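Glutamate racemase (Campylobacter jejuni, PDB 3UHF) belongs to the Asp/Glu/hydantoin racemase family, builds an alpha/beta fold around two parallel sheets, and holds D-glutamic acid in a pocket. Local coordinates at residues A[37-40]-A[41-45]; A[74-77]-A[78-81]; A[119-122]-A[123-127]; A[152-156]-A[157-161]; A[229-232]-A[233-237]. All blocks are in the same frame, centred on the assembly; numbering follows the deposited sequence.

How the contacts relate
The five contacts are local ones and follow one another along the chain in numerical order. Four of them form a connected row: centres lie about 12 Å apart from contact 1 to contact 5, about 10 Å from contact 5 to contact 3, and about 12 Å from contact 3 to contact 4, each pair touching. Contact 2, on helix 68-82, stands apart, about 21 Å from contact 1 between centres. Helix 37-45 packs on strand 249-254 of the five-stranded parallel sheet, helix 117-128 on strands of the four-stranded one, and contact 4 leads into strand 161-165. Helix 227-238 touches both helices, so the row joins the two sheets' layers.

Contact 1 of 5, residues A[37-40]-A[41-45]; sequences LSVL and KSLYE
Lys41 N donates to Leu37 O and Tyr44 N to Leu40 O, each bond 2.8 Å long, and between them Leu43 N reaches Val39 O at 3.1 Å. These i to i+4 bonds define the alpha-helix; the Leu43 bond is nearly straight, with an N-H...O angle of 168°. At the solvent side a salt bridge one turn long follows: Lys41 NZ lies 2.9 Å from Glu45 OE2, on the syn side of that oxygen but 29° out of the carboxylate plane. The lysine reaches it by an extended chain that turns only at its last torsion (chi4 -65°). Ser38 OG has Thr205 O as its main partner, with Gly35 O a second acceptor, shared or alternative, for the same hydrogen, while Ser42 OG is taken by Asp229 of helix 227-238, so both buried hydroxyls are satisfied.

Packing runs along the buried flank. Val39 and Leu43 lie side by side and point the same way, with Val39 CG1 3.9 Å from Leu43 CD1. Leu43 CG is folded back beside its own backbone N, which brings CG to 3.4 Å from Val39 O. Tyr44 CB rests 3.2 Å from Leu40 O, its ring then leading away to Leu250. Leu37 and Leu40 meet Phe252 of strand 249-254. This is the connecting helix of a right-handed beta-alpha-beta unit, strand 26-31, helix 37-45 and strand 51-56, in a parallel alpha/beta fold.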
loop_
_atom_site.group_PDB
_atom_site.type_symbol
_atom_site.label_atom_id
_atom_site.label_comp_id
_atom_site.label_asym_id
_atom_site.label_seq_id
_atom_site.Cartn_x
_atom_site.Cartn_y
_atom_site.Cartn_z
ATOM N N LEU A 37 3.472 -4.352 5.226
ATOM C CA LEU A 37 2.926 -5.619 5.701
ATOM C C LEU A 37 1.393 -5.674 5.546
ATOM O O LEU A 37 0.821 -6.753 5.428
ATOM C CB LEU A 37 3.343 -5.869 7.158
ATOM C CG LEU A 37 4.840 -6.121 7.395
ATOM C CD1 LEU A 37 5.176 -6.176 8.895
ATOM C CD2 LEU A 37 5.329 -7.393 6.684
ATOM N N SER A 38 0.728 -4.521 5.543
ATOM C CA SER A 38 -0.723 -4.519 5.398
ATOM C C SER A 38 -1.121 -5.018 4.002
ATOM O O SER A 38 -2.157 -5.678 3.829
ATOM C CB SER A 38 -1.319 -3.135 5.678
ATOM O OG SER A 38 -0.930 -2.194 4.696
ATOM N N VAL A 39 -0.280 -4.709 3.019
ATOM C CA VAL A 39 -0.467 -5.186 1.654
ATOM C C VAL A 39 -0.051 -6.647 1.557
ATOM O O VAL A 39 -0.750 -7.465 0.947
ATOM C CB VAL A 39 0.332 -4.334 0.642
ATOM C CG1 VAL A 39 0.252 -4.944 -0.758
ATOM C CG2 VAL A 39 -0.208 -2.906 0.625
ATOM N N LEU A 40 1.078 -6.983 2.174
ATOM C CA LEU A 40 1.530 -8.372 2.197
ATOM C C LEU A 40 0.434 -9.286 2.744
ATOM O O LEU A 40 0.175 -10.364 2.198
ATOM C CB LEU A 40 2.798 -8.517 3.032
ATOM C CG LEU A 40 3.368 -9.937 3.052
ATOM C CD1 LEU A 40 3.885 -10.298 1.674
ATOM C CD2 LEU A 40 4.470 -10.081 4.103
ATOM N N LYS A 41 -0.222 -8.835 3.809
ATOM C CA LYS A 41 -1.292 -9.611 4.425
ATOM C C LYS A 41 -2.387 -9.951 3.415
ATOM O O LYS A 41 -2.817 -11.098 3.323
ATOM C CB LYS A 41 -1.876 -8.854 5.616
ATOM C CG LYS A 41 -2.938 -9.621 6.390
ATOM C CD LYS A 41 -3.253 -8.882 7.690
ATOM C CE LYS A 41 -4.182 -9.679 8.587
ATOM N NZ LYS A 41 -5.525 -9.845 7.970
ATOM N N SER A 42 -2.832 -8.960 2.647
ATOM C CA SER A 42 -3.885 -9.204 1.662
ATOM C C SER A 42 -3.431 -10.195 0.605
ATOM O O SER A 42 -4.183 -11.103 0.235
ATOM C CB SER A 42 -4.306 -7.895 0.983
ATOM O OG SER A 42 -4.704 -6.930 1.940
ATOM N N LEU A 43 -2.206 -10.016 0.112
ATOM C CA LEU A 43 -1.664 -10.897 -0.931
ATOM C C LEU A 43 -1.516 -12.330 -0.454
ATOM O O LEU A 43 -1.796 -13.283 -1.183
ATOM C CB LEU A 43 -0.310 -10.380 -1.412
ATOM C CG LEU A 43 -0.322 -8.999 -2.064
ATOM C CD1 LEU A 43 1.103 -8.487 -2.233
ATOM C CD2 LEU A 43 -1.032 -9.069 -3.417
ATOM N N TYR A 44 -1.079 -12.462 0.788
ATOM C CA TYR A 44 -0.839 -13.745 1.425
ATOM C C TYR A 44 -2.145 -14.494 1.655
ATOM O O TYR A 44 -2.264 -15.683 1.333
ATOM C CB TYR A 44 -0.141 -13.461 2.757
ATOM C CG TYR A 44 0.297 -14.650 3.561
ATOM C CD1 TYR A 44 1.212 -15.566 3.055
ATOM C CD2 TYR A 44 -0.166 -14.831 4.853
ATOM C CE1 TYR A 44 1.632 -16.648 3.815
ATOM C CE2 TYR A 44 0.245 -15.903 5.618
ATOM C CZ TYR A 44 1.143 -16.806 5.099
ATOM O OH TYR A 44 1.542 -17.873 5.870
ATOM N N GLU A 45 -3.131 -13.806 2.220
ATOM C CA GLU A 45 -4.395 -14.462 2.542
ATOM C C GLU A 45 -5.194 -14.810 1.289
ATOM O O GLU A 45 -5.997 -15.749 1.293
ATOM C CB GLU A 45 -5.210 -13.616 3.526
ATOM C CG GLU A 45 -4.468 -13.401 4.848
ATOM C CD GLU A 45 -5.233 -12.547 5.851
ATOM O OE1 GLU A 45 -6.283 -11.966 5.492
ATOM O OE2 GLU A 45 -4.771 -12.454 7.010
#

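Contact 2 of 5, residues A[74-77]-A[78-81]; sequences FCLE and ALDF
Leu76 O is gripped by two donors: Asp80 N at 3.1 Å, the helical i to i+4 bond, and a water at 2.8 Å. The same water gives its other hydrogen to Asp80 OD1, 2.9 Å away, closing a small ring between carboxylate and carbonyl. The Asp80 torsion explains it: with chi1 at -72° CG sits beside the backbone N and is turned back along the helix, 3.5 Å from Leu76 O. The water, donating to both, bridges two acceptors that could not bond to each other.

The remaining backbone bonds keep the same spacing, Leu79 N to Cys75 O being the shortest at 2.9 Å and Phe81 N to Glu77 O 3.0 Å. Side chains meet across the turn only lightly, Leu76 CD2 lying 4.5 Å from Leu79 CD2. Several side chains of the turn look outward to other parts of the fold: Leu79 packs on Leu105, Cys75 and Ala78 on Phe30, and Phe81 stacks on Tyr55. Arg60 forms a salt bridge with Glu77 OE1 and a cation-pi contact with Phe74.

Chemically, backbone bonds and the water bridge to Asp80 hold this turn, whereas Phe74, Cys75, Glu77, Ala78, Leu79 and Phe81 direct their side chains to neighbouring elements.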
loop_
_atom_site.group_PDB
_atom_site.type_symbol
_atom_site.label_atom_id
_atom_site.label_comp_id
_atom_site.label_asym_id
_atom_site.label_seq_id
_atom_site.Cartn_x
_atom_site.Cartn_y
_atom_site.Cartn_z
ATOM N N PHE A 74 15.725 6.052 -4.110
ATOM C CA PHE A 74 15.602 4.935 -3.176
ATOM C C PHE A 74 14.882 3.716 -3.792
ATOM O O PHE A 74 15.265 2.572 -3.551
ATOM C CB PHE A 74 14.872 5.377 -1.902
ATOM C CG PHE A 74 15.699 6.277 -0.992
ATOM C CD1 PHE A 74 17.024 6.570 -1.292
ATOM C CD2 PHE A 74 15.149 6.815 0.159
ATOM C CE1 PHE A 74 17.785 7.385 -0.464
ATOM C CE2 PHE A 74 15.917 7.634 0.999
ATOM C CZ PHE A 74 17.229 7.914 0.683
ATOM N N CYS A 75 13.829 3.964 -4.561
ATOM C CA CYS A 75 13.095 2.868 -5.201
ATOM C C CYS A 75 13.945 2.120 -6.225
ATOM O O CYS A 75 13.901 0.887 -6.306
ATOM C CB CYS A 75 11.815 3.382 -5.864
ATOM S SG CYS A 75 10.582 3.946 -4.666
ATOM N N LEU A 76 14.709 2.860 -7.018
ATOM C CA LEU A 76 15.594 2.222 -7.991
ATOM C C LEU A 76 16.650 1.359 -7.298
ATOM O O LEU A 76 17.032 0.314 -7.815
ATOM C CB LEU A 76 16.239 3.255 -8.924
ATOM C CG LEU A 76 15.285 3.841 -9.973
ATOM C CD1 LEU A 76 15.932 5.000 -10.719
ATOM C CD2 LEU A 76 14.825 2.762 -10.955
ATOM N N GLU A 77 17.114 1.785 -6.122
ATOM C CA GLU A 77 18.029 0.956 -5.353
ATOM C C GLU A 77 17.339 -0.328 -4.909
ATOM O O GLU A 77 17.949 -1.396 -4.881
ATOM C CB GLU A 77 18.573 1.714 -4.140
ATOM C CG GLU A 77 19.382 2.949 -4.498
ATOM C CD GLU A 77 19.964 3.628 -3.265
ATOM O OE1 GLU A 77 19.698 3.136 -2.149
ATOM O OE2 GLU A 77 20.690 4.635 -3.416
ATOM N N ALA A 78 16.060 -0.217 -4.571
ATOM C CA ALA A 78 15.287 -1.379 -4.161
ATOM C C ALA A 78 15.160 -2.356 -5.327
ATOM O O ALA A 78 15.295 -3.571 -5.159
ATOM C CB ALA A 78 13.909 -0.953 -3.660
ATOM N N LEU A 79 14.921 -1.820 -6.516
ATOM C CA LEU A 79 14.865 -2.660 -7.707
ATOM C C LEU A 79 16.177 -3.441 -7.860
ATOM O O LEU A 79 16.160 -4.647 -8.113
ATOM C CB LEU A 79 14.577 -1.811 -8.949
ATOM C CG LEU A 79 14.423 -2.570 -10.267
ATOM C CD1 LEU A 79 13.347 -3.635 -10.142
ATOM C CD2 LEU A 79 14.111 -1.611 -11.400
ATOM N N ASP A 80 17.305 -2.760 -7.678
ATOM C CA ASP A 80 18.608 -3.420 -7.712
ATOM C C ASP A 80 18.682 -4.571 -6.712
ATOM O O ASP A 80 19.164 -5.647 -7.041
ATOM C CB ASP A 80 19.733 -2.431 -7.412
ATOM C CG ASP A 80 19.981 -1.460 -8.541
ATOM O OD1 ASP A 80 19.496 -1.700 -9.661
ATOM O OD2 ASP A 80 20.680 -0.455 -8.296
ATOM N N PHE A 81 18.197 -4.338 -5.495
ATOM C CA PHE A 81 18.197 -5.367 -4.459
ATOM C C PHE A 81 17.446 -6.615 -4.896
ATOM O O PHE A 81 17.876 -7.736 -4.629
ATOM C CB PHE A 81 17.576 -4.848 -3.157
ATOM C CG PHE A 81 17.409 -5.911 -2.110
ATOM C CD1 PHE A 81 18.481 -6.283 -1.307
ATOM C CD2 PHE A 81 16.191 -6.553 -1.935
ATOM C CE1 PHE A 81 18.338 -7.271 -0.347
ATOM C CE2 PHE A 81 16.042 -7.543 -0.980
ATOM C CZ PHE A 81 17.116 -7.904 -0.185
HETATM O O HOH W 1 17.385 0.112 -10.566
#

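Contact 3 of 5, residues A[119-122]-A[123-127]; sequences AGVE and ATIKA
Glu122 and Lys126 make the charged part of this turn. Their side chains lie side by side, pointing the same way, and Lys126 NZ comes to 2.9 Å from Glu122 OE2, using the anti lone pair of that oxygen. With CG anti to its backbone N (chi1 167°), the glutamate stands out from the helix, and the extended lysine, its CG beside its own N (chi1 -73°), leans back along the helix to reach the carboxylate. The stronger partner of Lys126 is Glu237 of helix 227-238, which also brings a carboxylate oxygen close to Glu122 OE2, a repulsion that the lysine and Arg238, paired with Glu122 OE1, probably offset and that a shared proton might relieve.

Among the uncharged polar bonds, Gly120 O accepts twice from Thr124: from OG1 at 2.8 Å and from N at 3.0 Å. The two donors arrive from opposite faces of the carbonyl plane. Here the helix turns its buried side to strands 223-226 and 199-202, in the helix-on-parallel-sheet layering of an alpha/beta fold, and the threonine hydroxyl is satisfied by its own helix. Ala123 N to Ala119 O, 2.9 Å, and Ile125 N to Val121 O, 3.0 Å, are further i to i+4 bonds.

Apolar contact is slight within the turn. Val121 CG1 and Ile125 CD1 approach to 4.1 Å, the two side chains crossing at a slant, and Ile125 CG1 lies 3.5 Å from Val121 O. Beyond them Val121 packs on Tyr149 and Leu153 of helix 148-155.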
loop_
_atom_site.group_PDB
_atom_site.type_symbol
_atom_site.label_atom_id
_atom_site.label_comp_id
_atom_site.label_asym_id
_atom_site.label_seq_id
_atom_site.Cartn_x
_atom_site.Cartn_y
_atom_site.Cartn_z
ATOM N N ALA A 119 -5.026 0.570 -8.541
ATOM C CA ALA A 119 -5.899 -0.403 -7.903
ATOM C C ALA A 119 -6.875 0.236 -6.916
ATOM O O ALA A 119 -8.049 -0.123 -6.882
ATOM C CB ALA A 119 -5.058 -1.459 -7.195
ATOM N N GLY A 120 -6.382 1.153 -6.091
ATOM C CA GLY A 120 -7.225 1.810 -5.107
ATOM C C GLY A 120 -8.301 2.673 -5.758
ATOM O O GLY A 120 -9.442 2.730 -5.303
ATOM N N VAL A 121 -7.940 3.364 -6.829
ATOM C CA VAL A 121 -8.936 4.122 -7.589
ATOM C C VAL A 121 -10.009 3.209 -8.196
ATOM O O VAL A 121 -11.213 3.485 -8.090
ATOM C CB VAL A 121 -8.261 4.981 -8.674
ATOM C CG1 VAL A 121 -9.304 5.581 -9.609
ATOM C CG2 VAL A 121 -7.424 6.078 -8.002
ATOM N N GLU A 122 -9.575 2.124 -8.828
ATOM C CA GLU A 122 -10.505 1.143 -9.383
ATOM C C GLU A 122 -11.462 0.613 -8.306
ATOM O O GLU A 122 -12.666 0.506 -8.538
ATOM C CB GLU A 122 -9.749 -0.030 -10.024
ATOM C CG GLU A 122 -10.656 -1.224 -10.333
ATOM C CD GLU A 122 -9.922 -2.394 -10.952
ATOM O OE1 GLU A 122 -8.855 -2.187 -11.575
ATOM O OE2 GLU A 122 -10.430 -3.526 -10.813
ATOM N N ALA A 123 -10.923 0.290 -7.129
ATOM C CA ALA A 123 -11.747 -0.239 -6.041
ATOM C C ALA A 123 -12.782 0.780 -5.560
ATOM O O ALA A 123 -13.921 0.420 -5.213
ATOM C CB ALA A 123 -10.861 -0.694 -4.877
ATOM N N THR A 124 -12.394 2.053 -5.559
ATOM C CA THR A 124 -13.288 3.132 -5.144
ATOM C C THR A 124 -14.449 3.292 -6.126
ATOM O O THR A 124 -15.605 3.432 -5.720
ATOM C CB THR A 124 -12.527 4.477 -5.015
ATOM O OG1 THR A 124 -11.419 4.316 -4.122
ATOM C CG2 THR A 124 -13.437 5.587 -4.483
ATOM N N ILE A 125 -14.140 3.264 -7.420
ATOM C CA ILE A 125 -15.177 3.324 -8.448
ATOM C C ILE A 125 -16.142 2.131 -8.358
ATOM O O ILE A 125 -17.359 2.295 -8.466
ATOM C CB ILE A 125 -14.551 3.426 -9.853
ATOM C CG1 ILE A 125 -13.828 4.775 -9.992
ATOM C CG2 ILE A 125 -15.620 3.249 -10.931
ATOM C CD1 ILE A 125 -13.034 4.919 -11.278
ATOM N N LYS A 126 -15.614 0.934 -8.132
ATOM C CA LYS A 126 -16.484 -0.227 -7.956
ATOM C C LYS A 126 -17.389 -0.085 -6.729
ATOM O O LYS A 126 -18.552 -0.488 -6.759
ATOM C CB LYS A 126 -15.672 -1.503 -7.809
ATOM C CG LYS A 126 -15.015 -2.017 -9.086
ATOM C CD LYS A 126 -14.352 -3.358 -8.771
ATOM C CE LYS A 126 -13.497 -3.875 -9.912
ATOM N NZ LYS A 126 -12.577 -4.934 -9.409
ATOM N N ALA A 127 -16.847 0.483 -5.654
ATOM C CA ALA A 127 -17.587 0.610 -4.407
ATOM C C ALA A 127 -18.684 1.673 -4.502
ATOM O O ALA A 127 -19.768 1.504 -3.948
ATOM C CB ALA A 127 -16.635 0.938 -3.254
#

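Contact 4 of 5, residues A[152-156]-A[157-161]; sequences RLLSQ and GYTNI
Tyr158 presents its ring edge to the helix end: Gln156 O lies near the ring plane, 3.6 Å from Tyr158 CD1, and Leu153 O is near that plane too. Separately, Leu153 O is 3.4 Å from Tyr158 CB. The phenol otherwise packs on Ile125 of helix 117-128 and Ile135 of strand 135-139.

Two backbone bonds close the helix in a Schellman motif. Tyr158 N reaches Leu153 O at 2.9 Å and Gly157 N reaches Leu154 O at 3.0 Å; the second donor stands well above its carbonyl plane, 70° out of it. Leu153 O takes a further bond from Gln156 N on the opposite face. Gly157 makes the reversal with a positive phi of 89°, a conformation open to glycine because it carries no CB to meet Gln156 O.

Carbon contacts line the turn; Leu153 is buried, Leu154 remains at the surface. Leu153 CB is 4.2 Å from Tyr158 CB, the usual apolar pairing across this motif. Leu154 CD2 meets Ile161 CD1 at 3.7 Å and Thr159 CG2 at 3.8 Å, so the loop and the first strand residue fold back over the leucine.

The bonds across the turn thus run between backbone atoms, with side chains contributing carbon: Leu153 O and Leu154 O find their donors locally.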
loop_
_atom_site.group_PDB
_atom_site.type_symbol
_atom_site.label_atom_id
_atom_site.label_comp_id
_atom_site.label_asym_id
_atom_site.label_seq_id
_atom_site.Cartn_x
_atom_site.Cartn_y
_atom_site.Cartn_z
ATOM N N ARG A 152 -6.365 10.808 -11.307
ATOM C CA ARG A 152 -7.058 9.606 -11.759
ATOM C C ARG A 152 -8.560 9.736 -11.541
ATOM O O ARG A 152 -9.348 9.485 -12.450
ATOM C CB ARG A 152 -6.514 8.358 -11.060
ATOM C CG ARG A 152 -5.095 7.997 -11.464
ATOM C CD ARG A 152 -4.635 6.708 -10.792
ATOM N NE ARG A 152 -3.359 6.240 -11.332
ATOM C CZ ARG A 152 -3.242 5.501 -12.430
ATOM N NH1 ARG A 152 -4.324 5.143 -13.108
ATOM N NH2 ARG A 152 -2.046 5.120 -12.856
ATOM N N LEU A 153 -8.950 10.147 -10.343
ATOM C CA LEU A 153 -10.366 10.294 -10.010
ATOM C C LEU A 153 -11.044 11.348 -10.894
ATOM O O LEU A 153 -12.142 11.129 -11.422
ATOM C CB LEU A 153 -10.504 10.660 -8.532
ATOM C CG LEU A 153 -10.219 9.456 -7.629
ATOM C CD1 LEU A 153 -10.002 9.890 -6.188
ATOM C CD2 LEU A 153 -11.363 8.464 -7.727
ATOM N N LEU A 154 -10.380 12.482 -11.080
ATOM C CA LEU A 154 -10.911 13.520 -11.968
ATOM C C LEU A 154 -11.079 13.028 -13.401
ATOM O O LEU A 154 -12.050 13.382 -14.079
ATOM C CB LEU A 154 -10.011 14.764 -11.947
ATOM C CG LEU A 154 -10.013 15.570 -10.643
ATOM C CD1 LEU A 154 -9.030 16.737 -10.733
ATOM C CD2 LEU A 154 -11.409 16.067 -10.300
ATOM N N SER A 155 -10.149 12.204 -13.870
ATOM C CA SER A 155 -10.216 11.715 -15.245
ATOM C C SER A 155 -11.392 10.761 -15.420
ATOM O O SER A 155 -11.811 10.481 -16.543
ATOM C CB SER A 155 -8.918 11.018 -15.652
ATOM O OG SER A 155 -8.825 9.738 -15.055
ATOM N N GLN A 156 -11.928 10.271 -14.308
ATOM C CA GLN A 156 -13.095 9.387 -14.349
ATOM C C GLN A 156 -14.377 10.132 -13.982
ATOM O O GLN A 156 -15.447 9.535 -13.858
ATOM C CB GLN A 156 -12.883 8.170 -13.440
ATOM C CG GLN A 156 -11.874 7.169 -14.002
ATOM C CD GLN A 156 -12.342 6.527 -15.300
ATOM O OE1 GLN A 156 -13.508 6.131 -15.436
ATOM N NE2 GLN A 156 -11.432 6.410 -16.261
ATOM N N GLY A 157 -14.257 11.442 -13.803
ATOM C CA GLY A 157 -15.413 12.288 -13.570
ATOM C C GLY A 157 -15.787 12.415 -12.107
ATOM O O GLY A 157 -16.785 13.055 -11.776
ATOM N N TYR A 158 -14.995 11.803 -11.231
ATOM C CA TYR A 158 -15.231 11.888 -9.794
ATOM C C TYR A 158 -14.619 13.178 -9.269
ATOM O O TYR A 158 -13.444 13.209 -8.909
ATOM C CB TYR A 158 -14.624 10.686 -9.069
ATOM C CG TYR A 158 -15.472 9.446 -9.187
ATOM C CD1 TYR A 158 -15.571 8.764 -10.394
ATOM C CD2 TYR A 158 -16.202 8.972 -8.101
ATOM C CE1 TYR A 158 -16.365 7.643 -10.518
ATOM C CE2 TYR A 158 -16.992 7.845 -8.217
ATOM C CZ TYR A 158 -17.072 7.189 -9.427
ATOM O OH TYR A 158 -17.860 6.071 -9.560
ATOM N N THR A 159 -15.421 14.238 -9.225
ATOM C CA THR A 159 -14.908 15.565 -8.895
ATOM C C THR A 159 -15.224 15.980 -7.462
ATOM O O THR A 159 -14.684 16.968 -6.958
ATOM C CB THR A 159 -15.470 16.630 -9.852
ATOM O OG1 THR A 159 -16.897 16.671 -9.732
ATOM C CG2 THR A 159 -15.104 16.298 -11.288
ATOM N N ASN A 160 -16.078 15.201 -6.812
ATOM C CA ASN A 160 -16.483 15.450 -5.438
ATOM C C ASN A 160 -15.447 14.863 -4.490
ATOM O O ASN A 160 -15.709 13.877 -3.800
ATOM C CB ASN A 160 -17.842 14.791 -5.211
ATOM C CG ASN A 160 -18.591 15.373 -4.045
ATOM O OD1 ASN A 160 -18.111 16.275 -3.365
ATOM N ND2 ASN A 160 -19.796 14.864 -3.814
ATOM N N ILE A 161 -14.257 15.456 -4.469
ATOM C CA ILE A 161 -13.142 14.848 -3.773
ATOM C C ILE A 161 -12.385 15.802 -2.871
ATOM O O ILE A 161 -12.239 16.989 -3.163
ATOM C CB ILE A 161 -12.146 14.198 -4.765
ATOM C CG1 ILE A 161 -11.569 15.239 -5.719
ATOM C CG2 ILE A 161 -12.812 13.075 -5.569
ATOM C CD1 ILE A 161 -10.865 14.635 -6.912
#

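Contact 5 of 5, residues A[229-232]-A[233-237]; sequences DAIV and EFLKE
Ile231 is the centre of the tight flank, meeting both Phe234 and Leu235 on an alpha-helix of the alpha/beta fold, helix 227-238, which follows strand 223-226. Its CD1 comes to 3.7 Å from Phe234 CD2 at a slant to the ring, and its CG1 lies 4.0 Å from Leu235 CD1. The isoleucine CG1 points away from its backbone N (chi1 -170°), which carries the branch tip toward the next turn. Leu235 CG sits 3.2 Å from Ile231 O, and Leu235 N bonds to that oxygen at 2.9 Å. Buried side chains continue outward: Leu235 onto Met89 and Ile91 of strand 89-92, Val232 onto Leu43 of helix 37-45, and Phe234 onto Ala119 and the ring of Tyr114.

The other flank is looser and open to solvent. Lys236 runs past Val232, its CE 3.8 Å from Val232 CG1, then bends at chi3 (-79°) to bring NZ to 3.1 Å from Glu233 OE2. The ammonium meets this syn-side oxygen obliquely, standing 32° off the plane of the carboxylate. Glu233 N, 3.3 Å from Asp229 O, makes a long helical bond. A water bridges this end, donating one hydrogen to Asp229 O and the other to Glu233 OE2, 2.6 Å away.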
loop_
_atom_site.group_PDB
_atom_site.type_symbol
_atom_site.label_atom_id
_atom_site.label_comp_id
_atom_site.label_asym_id
_atom_site.label_seq_id
_atom_site.Cartn_x
_atom_site.Cartn_y
_atom_site.Cartn_z
ATOM N N ASP A 229 -6.363 -4.931 -0.243
ATOM C CA ASP A 229 -7.484 -5.655 -0.849
ATOM C C ASP A 229 -7.685 -5.181 -2.287
ATOM O O ASP A 229 -8.028 -5.967 -3.163
ATOM C CB ASP A 229 -8.763 -5.442 -0.045
ATOM C CG ASP A 229 -8.680 -6.031 1.361
ATOM O OD1 ASP A 229 -7.847 -6.938 1.583
ATOM O OD2 ASP A 229 -9.455 -5.593 2.242
ATOM N N ALA A 230 -7.472 -3.890 -2.524
ATOM C CA ALA A 230 -7.622 -3.337 -3.870
ATOM C C ALA A 230 -6.641 -3.964 -4.856
ATOM O O ALA A 230 -7.018 -4.339 -5.969
ATOM C CB ALA A 230 -7.448 -1.817 -3.852
ATOM N N ILE A 231 -5.373 -4.064 -4.461
ATOM C CA ILE A 231 -4.367 -4.606 -5.365
ATOM C C ILE A 231 -4.624 -6.100 -5.614
ATOM O O ILE A 231 -4.356 -6.596 -6.700
ATOM C CB ILE A 231 -2.904 -4.315 -4.883
ATOM C CG1 ILE A 231 -1.871 -4.679 -5.955
ATOM C CG2 ILE A 231 -2.581 -5.092 -3.613
ATOM C CD1 ILE A 231 -2.035 -3.960 -7.278
ATOM N N VAL A 232 -5.174 -6.815 -4.636
ATOM C CA VAL A 232 -5.530 -8.220 -4.881
ATOM C C VAL A 232 -6.522 -8.340 -6.048
ATOM O O VAL A 232 -6.324 -9.137 -6.963
ATOM C CB VAL A 232 -6.111 -8.922 -3.629
ATOM C CG1 VAL A 232 -6.737 -10.252 -4.010
ATOM C CG2 VAL A 232 -5.022 -9.127 -2.565
ATOM N N GLU A 233 -7.576 -7.531 -6.029
ATOM C CA GLU A 233 -8.591 -7.613 -7.081
ATOM C C GLU A 233 -8.014 -7.197 -8.434
ATOM O O GLU A 233 -8.312 -7.790 -9.471
ATOM C CB GLU A 233 -9.790 -6.741 -6.722
ATOM C CG GLU A 233 -10.471 -7.166 -5.434
ATOM C CD GLU A 233 -10.927 -8.618 -5.494
ATOM O OE1 GLU A 233 -11.699 -8.960 -6.419
ATOM O OE2 GLU A 233 -10.501 -9.419 -4.631
ATOM N N PHE A 234 -7.188 -6.159 -8.395
ATOM C CA PHE A 234 -6.483 -5.641 -9.564
ATOM C C PHE A 234 -5.601 -6.707 -10.214
ATOM O O PHE A 234 -5.612 -6.879 -11.439
ATOM C CB PHE A 234 -5.654 -4.424 -9.108
ATOM C CG PHE A 234 -4.836 -3.767 -10.194
ATOM C CD1 PHE A 234 -5.280 -2.603 -10.803
ATOM C CD2 PHE A 234 -3.606 -4.283 -10.564
ATOM C CE1 PHE A 234 -4.526 -1.983 -11.779
ATOM C CE2 PHE A 234 -2.849 -3.671 -11.544
ATOM C CZ PHE A 234 -3.309 -2.516 -12.150
ATOM N N LEU A 235 -4.826 -7.422 -9.400
ATOM C CA LEU A 235 -3.924 -8.442 -9.927
ATOM C C LEU A 235 -4.656 -9.611 -10.572
ATOM O O LEU A 235 -4.219 -10.129 -11.606
ATOM C CB LEU A 235 -2.999 -8.962 -8.827
ATOM C CG LEU A 235 -1.984 -7.901 -8.396
ATOM C CD1 LEU A 235 -1.180 -8.379 -7.197
ATOM C CD2 LEU A 235 -1.075 -7.557 -9.565
ATOM N N LYS A 236 -5.761 -10.032 -9.963
ATOM C CA LYS A 236 -6.540 -11.138 -10.524
ATOM C C LYS A 236 -7.075 -10.805 -11.912
ATOM O O LYS A 236 -7.242 -11.687 -12.763
ATOM C CB LYS A 236 -7.667 -11.546 -9.569
ATOM C CG LYS A 236 -7.137 -12.157 -8.265
ATOM C CD LYS A 236 -8.227 -12.780 -7.398
ATOM C CE LYS A 236 -8.998 -11.721 -6.629
ATOM N NZ LYS A 236 -9.807 -12.306 -5.519
ATOM N N GLU A 237 -7.324 -9.525 -12.154
ATOM C CA GLU A 237 -7.826 -9.084 -13.451
ATOM C C GLU A 237 -6.720 -8.875 -14.491
ATOM O O GLU A 237 -6.924 -9.117 -15.676
ATOM C CB GLU A 237 -8.605 -7.783 -13.285
ATOM C CG GLU A 237 -9.811 -7.893 -12.384
ATOM C CD GLU A 237 -10.219 -6.542 -11.826
ATOM O OE1 GLU A 237 -11.212 -6.477 -11.069
ATOM O OE2 GLU A 237 -9.529 -5.550 -12.142
HETATM O O HOH W 2 -9.507 -8.398 -2.431
#